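Putative dehydrogenase (Pseudomonas fluorescens, PDB 6UUG) is the oxygenase MsuC of a two-component flavin-dependent methanesulfinate monooxygenase system, which takes part in bacterial sulfur assimilation. Local coordinates at residues S197-I202 and E224-E229; G212-D217 and H379-R384. All coordinates share one frame; numbering follows the deposited sequence.

Interaction 1: residues S197-I202 and E224-E229; sequences SGRSGI and ERVRVE
Gly201 and Glu224 mark the closest backbone approach, 4.6 Å between their CA atoms, where a type II beta turn running from Arg199 to Ile202 meets the corner of strand 221-228. This lies in the beta domain of the acyl-CoA dehydrogenase fold, where strands 202-204 and 221-228 pair antiparallel. Glu224 N donates to Gly201 O over 2.8 Å, with an N-H...O angle of 154°, and the turn itself is closed by Ile202 N bonding to Arg199 O. Gly201 has a positive phi of 101°, and a beta carbon there would run into both Glu224 O and its own chain. Its CA instead lies 3.5 Å from Glu224 O in a CA-H...O contact. One water joins the segments further along, donating to Ser200 O and accepting from Arg227 N.

Val226 carries the apolar part. Its CG2 touches Gly201 O and also meets Ile202 CG1 at 3.7 Å, the two side chains crossing at about a right angle; Ile195 of strand 189-196 packs against both. The other branch, CG1, stands anti to the Val226 backbone N and faces the aliphatic portion of Arg199, whose CD comes within 4.0 Å of it. Arg199 starts out extended, CG anti to its own N, then bends at chi3, which carries the guanidinium over to the end of strand 221-228. Its NH2 forms a salt bridge with Glu232, so the group is gripped by a carboxylate as well as by the strand. On the strand side NH1 donates to Arg227 O at 2.8 Å, a bent bond with an N-H...O angle of 137°, the carbonyl oxygen sitting near the guanidinium edge but tilted out of its plane.

Interaction 2: residues G212-D217 and H379-R384; sequences GQRQTD and HWRNLR
A buried polar contact joins the loop 212-217 to helix 378-386, and its centre is the side-chain oxygen of Asn382. Gln213 N donates to Asn382 OD1 over 2.9 Å in a nearly straight bond, 164° at the hydrogen, although the donor stands above the carbonyl plane and not on a lone pair. The same oxygen takes a second bond, from a water that in turn accepts from Arg214 N, so successive backbone amides of the loop are tied to one acceptor, directly and through solvent. With CG beside its own N and anti to the carbonyl carbon (chi1 -71°), Asn382 brings its amide up to the loop. Gly212 CA lies 3.4 Å from Asn382 OD1 and faces the helix backbone; a beta carbon on it would collide with Arg381 O and Asn382 CA.

The loop lies between strands 202-204 and 221-228 of the beta domain, whereas the helix belongs to the C-terminal helical domain of the acyl-CoA dehydrogenase fold; the bonds therefore cross a domain boundary. Without OD1, as with an alanine here in place of Asn382, Gln213 N would probably lose its acceptor and the bridging water its hold on the helix.

Gln213 folds back at chi2, bringing OE1 to 3.6 Å from Asn382 CB with the two amide planes 76° apart, while Ser100 bonds to OE1. Arg381 reaches Ile211 O through NH1 and forms salt bridges with Asp51 and Asp377. Beyond this contact, Trp380 stacks on Trp380 of the second subunit. Within the loop's type I turn, Thr216 OG1 donates to Gln213 O at 2.9 Å.

How the interactions relate
Interaction 1 and interaction 2 have centres 30 Å apart and nearest atoms about 11 Å apart, so they do not touch. Along the chain their segments alternate: 197-202, 212-217, 224-229, then 379-384. Interaction 1 thus lies on the two chain segments flanking the connection between strands 202-204 and 221-228, whose middle reaches helix 378-386 in interaction 2. The first contact is internal to the beta region and partly buried, its centre about 26 Å from the centre of the chain; the second is buried, its centre about 12 Å from that point. This connection therefore ties the antiparallel sheet to the helical domain and, through helix 378-386, to the neighbouring subunit.

Interaction 1: residues S197-I202 and E224-E229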
ATOM      1  N   SER A 197       1.311  47.010   0.646  1.00 40.75           N
ATOM      2  CA  SER A 197       2.148  46.261  -0.284  1.00 41.43           C
ATOM      3  C   SER A 197       2.905  47.169  -1.241  1.00 45.00           C
ATOM      4  O   SER A 197       3.927  46.749  -1.787  1.00 43.55           O
ATOM      5  CB  SER A 197       1.303  45.264  -1.077  1.00 47.28           C
ATOM      6  OG  SER A 197       0.388  44.610  -0.215  1.00 43.69           O
ATOM      7  N   GLY A 198       2.430  48.387  -1.459  1.00 43.09           N
ATOM      8  CA  GLY A 198       3.133  49.315  -2.322  1.00 47.53           C
ATOM      9  C   GLY A 198       4.057  50.282  -1.616  1.00 50.45           C
ATOM     10  O   GLY A 198       4.514  51.247  -2.241  1.00 50.47           O
ATOM     11  N   ARG A 199       4.355  50.058  -0.337  1.00 46.25           N
ATOM     12  CA  ARG A 199       5.196  50.986   0.406  1.00 45.21           C
ATOM     13  C   ARG A 199       6.589  51.075  -0.209  1.00 48.68           C
ATOM     14  O   ARG A 199       7.153  50.075  -0.660  1.00 46.49           O
ATOM     15  CB  ARG A 199       5.300  50.557   1.866  1.00 45.41           C
ATOM     16  CG  ARG A 199       6.289  51.391   2.661  1.00 47.07           C
ATOM     17  CD  ARG A 199       6.067  51.247   4.135  1.00 46.15           C
ATOM     18  NE  ARG A 199       4.783  51.807   4.541  1.00 45.45           N
ATOM     19  CZ  ARG A 199       4.272  51.657   5.755  1.00 42.92           C
ATOM     20  NH1 ARG A 199       4.937  50.955   6.660  1.00 42.62           N
ATOM     21  NH2 ARG A 199       3.099  52.189   6.067  1.00 41.83           N
ATOM     22  N   SER A 200       7.140  52.290  -0.212  1.00 50.42           N
ATOM     23  CA  SER A 200       8.468  52.535  -0.766  1.00 49.66           C
ATOM     24  C   SER A 200       9.502  51.584  -0.179  1.00 47.74           C
ATOM     25  O   SER A 200       9.562  51.373   1.035  1.00 47.40           O
ATOM     26  CB  SER A 200       8.884  53.984  -0.500  1.00 51.11           C
ATOM     27  OG  SER A 200      10.208  54.206  -0.952  1.00 53.73           O
ATOM     28  N   GLY A 201      10.326  51.012  -1.053  1.00 44.24           N
ATOM     29  CA  GLY A 201      11.355  50.086  -0.637  1.00 44.55           C
ATOM     30  C   GLY A 201      11.021  48.625  -0.850  1.00 48.93           C
ATOM     31  O   GLY A 201      11.915  47.779  -0.714  1.00 47.49           O
ATOM     32  N   ILE A 202       9.771  48.299  -1.172  1.00 46.81           N
ATOM     33  CA  ILE A 202       9.358  46.924  -1.426  1.00 46.79           C
ATOM     34  C   ILE A 202       9.407  46.668  -2.920  1.00 47.23           C
ATOM     35  O   ILE A 202       8.779  47.392  -3.704  1.00 51.77           O
ATOM     36  CB  ILE A 202       7.949  46.647  -0.877  1.00 44.39           C
ATOM     37  CG1 ILE A 202       7.904  46.871   0.636  1.00 46.19           C
ATOM     38  CG2 ILE A 202       7.523  45.221  -1.223  1.00 48.33           C
ATOM     39  CD1 ILE A 202       6.538  46.637   1.227  1.00 43.25           C
ATOM     40  N   GLU A 224      14.124  47.223   0.898  1.00 44.86           N
ATOM     41  CA  GLU A 224      15.198  48.216   0.926  1.00 54.53           C
ATOM     42  C   GLU A 224      14.806  49.332   1.892  1.00 46.90           C
ATOM     43  O   GLU A 224      14.067  50.245   1.515  1.00 50.72           O
ATOM     44  CB  GLU A 224      15.464  48.768  -0.473  1.00 55.04           C
ATOM     45  CG  GLU A 224      16.745  49.575  -0.575  1.00 65.01           C
ATOM     46  CD  GLU A 224      17.982  48.701  -0.500  1.00 74.70           C
ATOM     47  OE1 GLU A 224      18.185  47.881  -1.423  1.00 76.35           O
ATOM     48  OE2 GLU A 224      18.742  48.825   0.489  1.00 74.99           O
ATOM     49  N   ARG A 225      15.299  49.250   3.131  1.00 48.90           N
ATOM     50  CA  ARG A 225      15.021  50.240   4.178  1.00 51.58           C
ATOM     51  C   ARG A 225      13.528  50.561   4.264  1.00 51.10           C
ATOM     52  O   ARG A 225      13.111  51.723   4.272  1.00 49.37           O
ATOM     53  CB  ARG A 225      15.845  51.513   3.961  1.00 56.90           C
ATOM     54  CG  ARG A 225      17.344  51.315   4.137  1.00 60.11           C
ATOM     55  CD  ARG A 225      18.107  52.638   4.199  1.00 67.99           C
ATOM     56  NE  ARG A 225      17.733  53.442   5.362  1.00 71.36           N
ATOM     57  CZ  ARG A 225      17.139  54.631   5.290  1.00 76.16           C
ATOM     58  NH1 ARG A 225      16.861  55.163   4.107  1.00 79.30           N
ATOM     59  NH2 ARG A 225      16.830  55.291   6.402  1.00 67.25           N
ATOM     60  N   VAL A 226      12.711  49.513   4.334  1.00 44.41           N
ATOM     61  CA  VAL A 226      11.261  49.687   4.345  1.00 44.26           C
ATOM     62  C   VAL A 226      10.832  50.121   5.736  1.00 50.17           C
ATOM     63  O   VAL A 226      11.044  49.398   6.716  1.00 43.83           O
ATOM     64  CB  VAL A 226      10.539  48.398   3.931  1.00 44.48           C
ATOM     65  CG1 VAL A 226       9.029  48.590   4.054  1.00 42.96           C
ATOM     66  CG2 VAL A 226      10.940  47.997   2.526  1.00 43.59           C
ATOM     67  N   ARG A 227      10.207  51.291   5.824  1.00 41.85           N
ATOM     68  CA  ARG A 227       9.829  51.832   7.121  1.00 45.03           C
ATOM     69  C   ARG A 227       8.642  51.068   7.701  1.00 44.21           C
ATOM     70  O   ARG A 227       7.696  50.723   6.985  1.00 45.19           O
ATOM     71  CB  ARG A 227       9.497  53.319   6.996  1.00 43.27           C
ATOM     72  CG  ARG A 227       8.998  53.933   8.287  1.00 42.82           C
ATOM     73  CD  ARG A 227       8.826  55.446   8.176  1.00 50.43           C
ATOM     74  NE  ARG A 227       8.282  56.005   9.412  1.00 53.59           N
ATOM     75  CZ  ARG A 227       8.563  57.221   9.871  1.00 53.55           C
ATOM     76  NH1 ARG A 227       8.027  57.648  11.008  1.00 46.79           N
ATOM     77  NH2 ARG A 227       9.389  58.005   9.194  1.00 51.14           N
ATOM     78  N   VAL A 228       8.701  50.793   9.006  1.00 41.28           N
ATOM     79  CA  VAL A 228       7.628  50.109   9.726  1.00 41.75           C
ATOM     80  C   VAL A 228       7.351  50.865  11.024  1.00 43.09           C
ATOM     81  O   VAL A 228       8.250  51.018  11.861  1.00 44.34           O
ATOM     82  CB  VAL A 228       7.978  48.636  10.016  1.00 43.24           C
ATOM     83  CG1 VAL A 228       6.848  47.963  10.758  1.00 46.18           C
ATOM     84  CG2 VAL A 228       8.252  47.896   8.715  1.00 40.79           C
ATOM     85  N   GLU A 229       6.110  51.324  11.198  1.00 42.01           N
ATOM     86  CA  GLU A 229       5.737  52.052  12.405  1.00 44.21           C
ATOM     87  C   GLU A 229       5.468  51.093  13.558  1.00 47.61           C
ATOM     88  O   GLU A 229       5.083  49.938  13.358  1.00 44.74           O
ATOM     89  CB  GLU A 229       4.482  52.895  12.180  1.00 45.44           C
ATOM     90  CG  GLU A 229       4.562  53.853  11.032  1.00 56.14           C
ATOM     91  CD  GLU A 229       5.718  54.817  11.163  1.00 54.17           C
ATOM     92  OE1 GLU A 229       5.979  55.322  12.285  1.00 58.66           O
ATOM     93  OE2 GLU A 229       6.370  55.060  10.135  1.00 56.80           O
TER
HETATM   94  O   HOH W   1       9.668  52.829   3.547  1.00 45.71           O

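Interaction 2: residues G212-D217 and H379-R384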
ATOM      1  N   GLY A 212       3.554  23.213  -9.732  1.00 41.53           N
ATOM      2  CA  GLY A 212       2.181  23.345  -9.298  1.00 40.61           C
ATOM      3  C   GLY A 212       1.969  24.689  -8.621  1.00 39.28           C
ATOM      4  O   GLY A 212       2.915  25.451  -8.398  1.00 40.08           O
ATOM      5  N   GLN A 213       0.703  24.965  -8.284  1.00 40.08           N
ATOM      6  CA  GLN A 213       0.326  26.236  -7.654  1.00 40.90           C
ATOM      7  C   GLN A 213       0.831  27.428  -8.463  1.00 41.94           C
ATOM      8  O   GLN A 213       1.362  28.398  -7.913  1.00 42.39           O
ATOM      9  CB  GLN A 213       0.846  26.310  -6.216  1.00 43.28           C
ATOM     10  CG  GLN A 213       0.244  25.279  -5.285  1.00 43.00           C
ATOM     11  CD  GLN A 213      -1.274  25.340  -5.245  1.00 43.47           C
ATOM     12  OE1 GLN A 213      -1.949  24.713  -6.060  1.00 42.80           O
ATOM     13  NE2 GLN A 213      -1.817  26.100  -4.293  1.00 41.28           N
ATOM     14  N   ARG A 214       0.651  27.362  -9.782  1.00 38.76           N
ATOM     15  CA  ARG A 214       1.377  28.242 -10.693  1.00 41.48           C
ATOM     16  C   ARG A 214       0.822  29.660 -10.755  1.00 45.40           C
ATOM     17  O   ARG A 214       1.371  30.483 -11.497  1.00 45.73           O
ATOM     18  CB  ARG A 214       1.404  27.628 -12.095  1.00 43.54           C
ATOM     19  CG  ARG A 214       2.245  26.352 -12.149  1.00 45.09           C
ATOM     20  CD  ARG A 214       2.325  25.731 -13.543  1.00 45.68           C
ATOM     21  NE  ARG A 214       2.539  26.716 -14.602  1.00 50.40           N
ATOM     22  CZ  ARG A 214       3.701  27.317 -14.866  1.00 57.97           C
ATOM     23  NH1 ARG A 214       4.781  27.055 -14.138  1.00 53.34           N
ATOM     24  NH2 ARG A 214       3.779  28.197 -15.860  1.00 55.42           N
ATOM     25  N   GLN A 215      -0.233  29.980 -10.000  1.00 45.09           N
ATOM     26  CA  GLN A 215      -0.783  31.333 -10.006  1.00 43.24           C
ATOM     27  C   GLN A 215      -0.932  31.885  -8.590  1.00 43.01           C
ATOM     28  O   GLN A 215      -1.782  32.744  -8.344  1.00 44.20           O
ATOM     29  CB  GLN A 215      -2.119  31.380 -10.751  1.00 41.41           C
ATOM     30  CG  GLN A 215      -1.982  31.153 -12.266  1.00 42.85           C
ATOM     31  CD  GLN A 215      -3.210  31.593 -13.054  1.00 43.56           C
ATOM     32  OE1 GLN A 215      -4.336  31.171 -12.769  1.00 45.27           O
ATOM     33  NE2 GLN A 215      -2.998  32.461 -14.047  1.00 44.29           N
ATOM     34  N   THR A 216      -0.094  31.427  -7.657  1.00 45.78           N
ATOM     35  CA  THR A 216      -0.074  31.945  -6.292  1.00 45.00           C
ATOM     36  C   THR A 216       0.965  33.045  -6.073  1.00 47.81           C
ATOM     37  O   THR A 216       1.053  33.572  -4.958  1.00 51.23           O
ATOM     38  CB  THR A 216       0.179  30.809  -5.289  1.00 46.16           C
ATOM     39  OG1 THR A 216       1.432  30.167  -5.588  1.00 46.36           O
ATOM     40  CG2 THR A 216      -0.945  29.786  -5.356  1.00 35.85           C
ATOM     41  N   ASP A 217       1.757  33.396  -7.093  1.00 45.76           N
ATOM     42  CA  ASP A 217       2.742  34.482  -6.993  1.00 50.88           C
ATOM     43  C   ASP A 217       3.717  34.270  -5.834  1.00 55.35           C
ATOM     44  O   ASP A 217       4.139  35.227  -5.183  1.00 52.38           O
ATOM     45  CB  ASP A 217       2.054  35.850  -6.849  1.00 50.26           C
ATOM     46  CG  ASP A 217       1.147  36.183  -8.020  1.00 55.20           C
ATOM     47  OD1 ASP A 217       1.576  35.998  -9.182  1.00 56.36           O
ATOM     48  OD2 ASP A 217       0.001  36.635  -7.775  1.00 58.67           O
ATOM     49  N   HIS A 379      -4.080  18.459 -11.159  1.00 29.30           N
ATOM     50  CA  HIS A 379      -4.464  18.154  -9.783  1.00 28.65           C
ATOM     51  C   HIS A 379      -3.324  17.461  -9.053  1.00 28.82           C
ATOM     52  O   HIS A 379      -2.939  17.870  -7.957  1.00 29.00           O
ATOM     53  CB  HIS A 379      -5.714  17.275  -9.747  1.00 26.85           C
ATOM     54  CG  HIS A 379      -6.855  17.805 -10.562  1.00 31.96           C
ATOM     55  ND1 HIS A 379      -7.551  18.943 -10.216  1.00 36.61           N
ATOM     56  CD2 HIS A 379      -7.436  17.335 -11.692  1.00 31.03           C
ATOM     57  CE1 HIS A 379      -8.504  19.159 -11.106  1.00 36.33           C
ATOM     58  NE2 HIS A 379      -8.454  18.200 -12.015  1.00 38.02           N
ATOM     59  N   TRP A 380      -2.759  16.407  -9.655  1.00 28.97           N
ATOM     60  CA  TRP A 380      -1.624  15.735  -9.022  1.00 27.33           C
ATOM     61  C   TRP A 380      -0.465  16.710  -8.804  1.00 26.28           C
ATOM     62  O   TRP A 380       0.126  16.749  -7.720  1.00 28.25           O
ATOM     63  CB  TRP A 380      -1.168  14.525  -9.863  1.00 28.46           C
ATOM     64  CG  TRP A 380      -0.085  13.691  -9.173  1.00 27.09           C
ATOM     65  CD1 TRP A 380      -0.270  12.613  -8.341  1.00 28.94           C
ATOM     66  CD2 TRP A 380       1.335  13.892  -9.256  1.00 26.93           C
ATOM     67  NE1 TRP A 380       0.957  12.138  -7.901  1.00 28.68           N
ATOM     68  CE2 TRP A 380       1.952  12.908  -8.445  1.00 27.77           C
ATOM     69  CE3 TRP A 380       2.146  14.805  -9.940  1.00 27.85           C
ATOM     70  CZ2 TRP A 380       3.351  12.802  -8.318  1.00 26.97           C
ATOM     71  CZ3 TRP A 380       3.545  14.696  -9.813  1.00 30.60           C
ATOM     72  CH2 TRP A 380       4.121  13.716  -8.984  1.00 28.10           C
ATOM     73  N   ARG A 381      -0.119  17.512  -9.826  1.00 27.90           N
ATOM     74  CA  ARG A 381       1.025  18.420  -9.676  1.00 30.32           C
ATOM     75  C   ARG A 381       0.799  19.437  -8.565  1.00 32.34           C
ATOM     76  O   ARG A 381       1.723  19.765  -7.807  1.00 32.64           O
ATOM     77  CB  ARG A 381       1.302  19.167 -10.982  1.00 31.79           C
ATOM     78  CG  ARG A 381       1.963  18.329 -12.038  1.00 36.90           C
ATOM     79  CD  ARG A 381       2.363  19.217 -13.210  1.00 35.21           C
ATOM     80  NE  ARG A 381       1.245  19.503 -14.103  1.00 33.69           N
ATOM     81  CZ  ARG A 381       0.597  20.664 -14.186  1.00 38.48           C
ATOM     82  NH1 ARG A 381       0.928  21.698 -13.412  1.00 36.43           N
ATOM     83  NH2 ARG A 381      -0.392  20.795 -15.061  1.00 37.05           N
ATOM     84  N   ASN A 382      -0.412  19.985  -8.493  1.00 26.93           N
ATOM     85  CA  ASN A 382      -0.721  20.960  -7.451  1.00 28.97           C
ATOM     86  C   ASN A 382      -0.613  20.328  -6.071  1.00 29.05           C
ATOM     87  O   ASN A 382      -0.025  20.904  -5.148  1.00 29.71           O
ATOM     88  CB  ASN A 382      -2.130  21.520  -7.677  1.00 29.41           C
ATOM     89  CG  ASN A 382      -2.204  22.442  -8.880  1.00 36.13           C
ATOM     90  OD1 ASN A 382      -1.188  22.974  -9.324  1.00 37.92           O
ATOM     91  ND2 ASN A 382      -3.412  22.642  -9.406  1.00 38.01           N
ATOM     92  N   LEU A 383      -1.200  19.150  -5.904  1.00 27.41           N
ATOM     93  CA  LEU A 383      -1.163  18.511  -4.598  1.00 26.47           C
ATOM     94  C   LEU A 383       0.238  18.013  -4.275  1.00 27.54           C
ATOM     95  O   LEU A 383       0.684  18.105  -3.133  1.00 27.72           O
ATOM     96  CB  LEU A 383      -2.180  17.370  -4.552  1.00 28.38           C
ATOM     97  CG  LEU A 383      -2.491  16.741  -3.204  1.00 33.64           C
ATOM     98  CD1 LEU A 383      -2.920  17.804  -2.212  1.00 31.37           C
ATOM     99  CD2 LEU A 383      -3.601  15.706  -3.397  1.00 33.18           C
ATOM    100  N   ARG A 384       0.962  17.496  -5.272  1.00 27.32           N
ATOM    101  CA  ARG A 384       2.332  17.060  -5.010  1.00 26.33           C
ATOM    102  C   ARG A 384       3.189  18.202  -4.488  1.00 27.91           C
ATOM    103  O   ARG A 384       4.020  18.001  -3.593  1.00 30.54           O
ATOM    104  CB  ARG A 384       2.971  16.484  -6.286  1.00 25.64           C
ATOM    105  CG  ARG A 384       4.468  16.099  -6.168  1.00 28.21           C
ATOM    106  CD  ARG A 384       4.683  14.839  -5.330  1.00 27.39           C
ATOM    107  NE  ARG A 384       4.471  15.109  -3.900  1.00 28.34           N
ATOM    108  CZ  ARG A 384       4.553  14.212  -2.925  1.00 25.90           C
ATOM    109  NH1 ARG A 384       4.262  14.574  -1.664  1.00 27.50           N
ATOM    110  NH2 ARG A 384       4.905  12.956  -3.189  1.00 27.83           N
TER
HETATM  111  O   HOH W   2      -0.667  25.065 -11.141  1.00 43.48           O